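Local coordinates for luciferase (Lingulodinium polyedrum, PDB 1VPR), which catalyses, as the third of three luciferase domains in the full protein, the oxidation of the open tetrapyrrole dinoflagellate luciferin by oxygen, emitting blue light, at residues A[131-134]-A[135-138]; A[326-329]-A[330-334]. One frame throughout, in Å; residues are numbered along the deposited sequence.

Contact 1 (A[131-134]-A[135-138])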
loop_
_atom_site.group_PDB
_atom_site.type_symbol
_atom_site.label_atom_id
_atom_site.label_comp_id
_atom_site.label_asym_id
_atom_site.label_seq_id
_atom_site.Cartn_x
_atom_site.Cartn_y
_atom_site.Cartn_z
ATOM N N TYR A 131 -3.302 -13.280 11.804
ATOM C CA TYR A 131 -3.656 -11.878 11.586
ATOM C C TYR A 131 -5.075 -11.681 11.080
ATOM O O TYR A 131 -5.620 -10.591 11.225
ATOM C CB TYR A 131 -2.674 -11.195 10.624
ATOM C CG TYR A 131 -1.322 -10.946 11.257
ATOM C CD1 TYR A 131 -0.282 -11.864 11.094
ATOM C CD2 TYR A 131 -1.116 -9.837 12.091
ATOM C CE1 TYR A 131 0.941 -11.691 11.753
ATOM C CE2 TYR A 131 0.097 -9.646 12.763
ATOM C CZ TYR A 131 1.118 -10.579 12.590
ATOM O OH TYR A 131 2.297 -10.437 13.285
ATOM N N GLY A 132 -5.661 -12.732 10.492
ATOM C CA GLY A 132 -7.026 -12.649 9.988
ATOM C C GLY A 132 -8.134 -12.805 11.036
ATOM O O GLY A 132 -9.315 -12.652 10.725
ATOM N N ASP A 133 -7.775 -13.093 12.277
ATOM C CA ASP A 133 -8.773 -13.288 13.332
ATOM C C ASP A 133 -8.986 -11.981 14.093
ATOM O O ASP A 133 -8.162 -11.598 14.943
ATOM C CB ASP A 133 -8.294 -14.394 14.295
ATOM C CG ASP A 133 -9.372 -14.832 15.296
ATOM O OD1 ASP A 133 -10.345 -14.071 15.568
ATOM O OD2 ASP A 133 -9.219 -15.960 15.829
ATOM N N LYS A 134 -10.100 -11.306 13.799
ATOM C CA LYS A 134 -10.398 -10.016 14.413
ATOM C C LYS A 134 -10.635 -10.081 15.908
ATOM O O LYS A 134 -10.550 -9.052 16.581
ATOM C CB LYS A 134 -11.611 -9.371 13.714
ATOM C CG LYS A 134 -11.370 -9.065 12.219
ATOM C CD LYS A 134 -12.687 -8.724 11.480
ATOM C CE LYS A 134 -13.356 -7.495 12.082
ATOM N NZ LYS A 134 -12.585 -6.261 11.790
ATOM N N THR A 135 -10.910 -11.279 16.434
ATOM C CA THR A 135 -11.162 -11.463 17.867
ATOM C C THR A 135 -9.907 -11.620 18.737
ATOM O O THR A 135 -9.999 -11.691 19.968
ATOM C CB THR A 135 -12.054 -12.702 18.125
ATOM O OG1 THR A 135 -11.310 -13.908 17.859
ATOM C CG2 THR A 135 -13.279 -12.656 17.199
ATOM N N LEU A 136 -8.734 -11.661 18.119
ATOM C CA LEU A 136 -7.496 -11.835 18.890
ATOM C C LEU A 136 -6.724 -10.545 19.136
ATOM O O LEU A 136 -6.667 -9.666 18.284
ATOM C CB LEU A 136 -6.564 -12.815 18.170
ATOM C CG LEU A 136 -7.118 -14.208 17.887
ATOM C CD1 LEU A 136 -6.061 -15.035 17.149
ATOM C CD2 LEU A 136 -7.524 -14.896 19.194
ATOM N N LYS A 137 -6.125 -10.435 20.309
ATOM C CA LYS A 137 -5.303 -9.283 20.619
ATOM C C LYS A 137 -3.919 -9.620 20.067
ATOM O O LYS A 137 -3.514 -10.792 20.082
ATOM C CB LYS A 137 -5.197 -9.099 22.123
ATOM C CG LYS A 137 -6.504 -8.839 22.815
ATOM C CD LYS A 137 -6.251 -8.616 24.279
ATOM C CE LYS A 137 -7.550 -8.374 25.021
ATOM N NZ LYS A 137 -7.293 -8.345 26.496
ATOM N N LEU A 138 -3.191 -8.616 19.585
ATOM C CA LEU A 138 -1.859 -8.862 19.056
ATOM C C LEU A 138 -1.061 -9.393 20.246
ATOM O O LEU A 138 -1.143 -8.853 21.359
ATOM C CB LEU A 138 -1.257 -7.560 18.516
ATOM C CG LEU A 138 -0.039 -7.675 17.601
ATOM C CD1 LEU A 138 -0.396 -8.442 16.329
ATOM C CD2 LEU A 138 0.449 -6.273 17.245
#
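D133 folds its carboxylate forward onto T135 and L136, and most of this local contact hangs on that one side chain. Among the polar links, OD1 of D133 takes two donors from T135: the hydroxyl OG1, at a very short 2.5 Å, and the backbone N at 3.0 Å. The N-H reaches OD1 on the anti side, 30° out of the carboxylate plane. That backbone bond makes an Asx turn, and it lies over a type I beta turn from D133 to L136, whose closing bond runs from L136 N to D133 O at 3.2 Å. Aspartate CG stands anti to its own N (chi1 -170°), beside the carbonyl carbon, which carries OD1 over to the next-but-one residue. Replacing D133 by an alanine would probably leave both the hydroxyl and the N-H of T135 without the acceptor that grips them.

The remaining contacts are apolar or mixed. L136 crosses D133 at about a right angle, with its CG 3.4 Å from D133 OD2 and its CD1 3.7 Å from D133 CB. Farther round, the Y131 ring meets L138 obliquely, CE2 to CD1 at 3.8 Å. L138 holds CG anti to its backbone N (chi1 -164°), which turns CD1 back toward the ring. K134, bent at the end of its chain, instead sends NZ into salt bridges with D345 and D347.

In the fold, this is the loop between helix 120-126 and strand 163-169. Y131 and L138 both rest on C126 of that helix and on strand 247-253, through N247 and L249, while T323 of helix 321-324 holds L136 O and the backbone of L138.

Contact 2 (A[326-329]-A[330-334]); sequences AGRD and NAPTN
R328 lies across P332 in the surface loop that leaves helix 321-324, just beyond the Schellman motif in which A326 is the C-prime residue with positive phi. The arginine chain is extended from CG to NE and, with CG anti to its backbone N (chi1 -176°), runs out alongside the following residues until the R328 side chain crosses that of P332 at about a right angle. P332 CD sits 3.3 Å above one face of the guanidinium, displaced toward its rim. R328 comes closest to P332 at NH2, 3.4 Å from its CD, and A331 CA lies over the same face. Nearer the backbone, A331 CB is 3.7 Å from R328 O. N330 also has positive phi (47°), bending the chain between D329 and A331.

Bonds to the chain just beyond hold the middle of the loop. D329 OD2 accepts the N-H of A343, and the backbones of N330 and A331 pair with T341 and Y339. R328 itself also touches P142. What results is an irregular surface loop on the outside of the calycin barrel, entered through a Schellman helix end, in which one guanidinium face packs against the CD of a proline.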
loop_
_atom_site.group_PDB
_atom_site.type_symbol
_atom_site.label_atom_id
_atom_site.label_comp_id
_atom_site.label_asym_id
_atom_site.label_seq_id
_atom_site.Cartn_x
_atom_site.Cartn_y
_atom_site.Cartn_z
ATOM N N ALA A 326 -4.518 -4.362 20.985
ATOM C CA ALA A 326 -4.732 -5.411 21.984
ATOM C C ALA A 326 -5.824 -5.027 22.969
ATOM O O ALA A 326 -5.666 -5.206 24.182
ATOM C CB ALA A 326 -3.431 -5.698 22.760
ATOM N N GLY A 327 -6.916 -4.477 22.454
ATOM C CA GLY A 327 -8.028 -4.104 23.308
ATOM C C GLY A 327 -7.827 -2.905 24.216
ATOM O O GLY A 327 -8.684 -2.629 25.052
ATOM N N ARG A 328 -6.732 -2.171 24.058
ATOM C CA ARG A 328 -6.497 -1.017 24.927
ATOM C C ARG A 328 -6.896 0.322 24.333
ATOM O O ARG A 328 -6.220 0.847 23.444
ATOM C CB ARG A 328 -5.018 -0.957 25.353
ATOM C CG ARG A 328 -4.739 0.181 26.345
ATOM C CD ARG A 328 -3.270 0.332 26.749
ATOM N NE ARG A 328 -3.069 1.563 27.519
ATOM C CZ ARG A 328 -1.885 2.020 27.936
ATOM N NH1 ARG A 328 -1.815 3.153 28.625
ATOM N NH2 ARG A 328 -0.773 1.342 27.669
ATOM N N ASP A 329 -7.985 0.893 24.838
ATOM C CA ASP A 329 -8.448 2.188 24.363
ATOM C C ASP A 329 -7.382 3.248 24.614
ATOM O O ASP A 329 -6.645 3.171 25.603
ATOM C CB ASP A 329 -9.713 2.606 25.111
ATOM C CG ASP A 329 -10.943 1.795 24.728
ATOM O OD1 ASP A 329 -11.958 1.927 25.443
ATOM O OD2 ASP A 329 -10.920 1.044 23.731
ATOM N N ASN A 330 -7.295 4.234 23.715
ATOM C CA ASN A 330 -6.357 5.343 23.856
ATOM C C ASN A 330 -4.938 4.919 24.218
ATOM O O ASN A 330 -4.305 5.503 25.114
ATOM C CB ASN A 330 -6.916 6.334 24.885
ATOM C CG ASN A 330 -8.344 6.757 24.555
ATOM O OD1 ASN A 330 -8.620 7.216 23.446
ATOM N ND2 ASN A 330 -9.256 6.592 25.504
ATOM N N ALA A 331 -4.437 3.908 23.507
ATOM C CA ALA A 331 -3.095 3.408 23.738
ATOM C C ALA A 331 -2.133 4.569 23.460
ATOM O O ALA A 331 -2.446 5.482 22.683
ATOM C CB ALA A 331 -2.815 2.210 22.829
ATOM N N PRO A 332 -0.938 4.544 24.081
ATOM C CA PRO A 332 0.042 5.613 23.906
ATOM C C PRO A 332 1.024 5.555 22.750
ATOM O O PRO A 332 1.226 4.522 22.121
ATOM C CB PRO A 332 0.780 5.592 25.236
ATOM C CG PRO A 332 0.917 4.108 25.470
ATOM C CD PRO A 332 -0.494 3.597 25.127
ATOM N N THR A 333 1.651 6.700 22.517
ATOM C CA THR A 333 2.694 6.848 21.516
ATOM C C THR A 333 3.911 6.380 22.299
ATOM O O THR A 333 3.802 6.069 23.482
ATOM C CB THR A 333 2.921 8.332 21.133
ATOM O OG1 THR A 333 3.380 9.062 22.290
ATOM C CG2 THR A 333 1.628 8.967 20.610
ATOM N N ASN A 334 5.070 6.341 21.659
ATOM C CA ASN A 334 6.277 5.932 22.339
ATOM C C ASN A 334 6.802 7.016 23.305
ATOM O O ASN A 334 7.828 6.840 23.953
ATOM C CB ASN A 334 7.338 5.560 21.308
ATOM C CG ASN A 334 7.508 6.612 20.240
ATOM O OD1 ASN A 334 6.550 7.003 19.564
ATOM N ND2 ASN A 334 8.730 7.076 20.072
#

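How the contacts relate
Contact 1 (131-138) comes first along the chain and contact 2 (326-334) far later, yet they are neighbours in space, their centres 16 Å apart. They meet where K137 CD lies 3.5 Å from A326 O and L138 O lies 4.1 Å from A326 CB. Helix 321-324 adjoins both loops, and the late chain at about 343-347 gives partners to each. All four segments belong to the luciferase catalytic domain. Their centres lie about 20 and 24 Å from the chain centre, on one side of it, consistent with both belonging to the outer loops rather than the interior of the barrel.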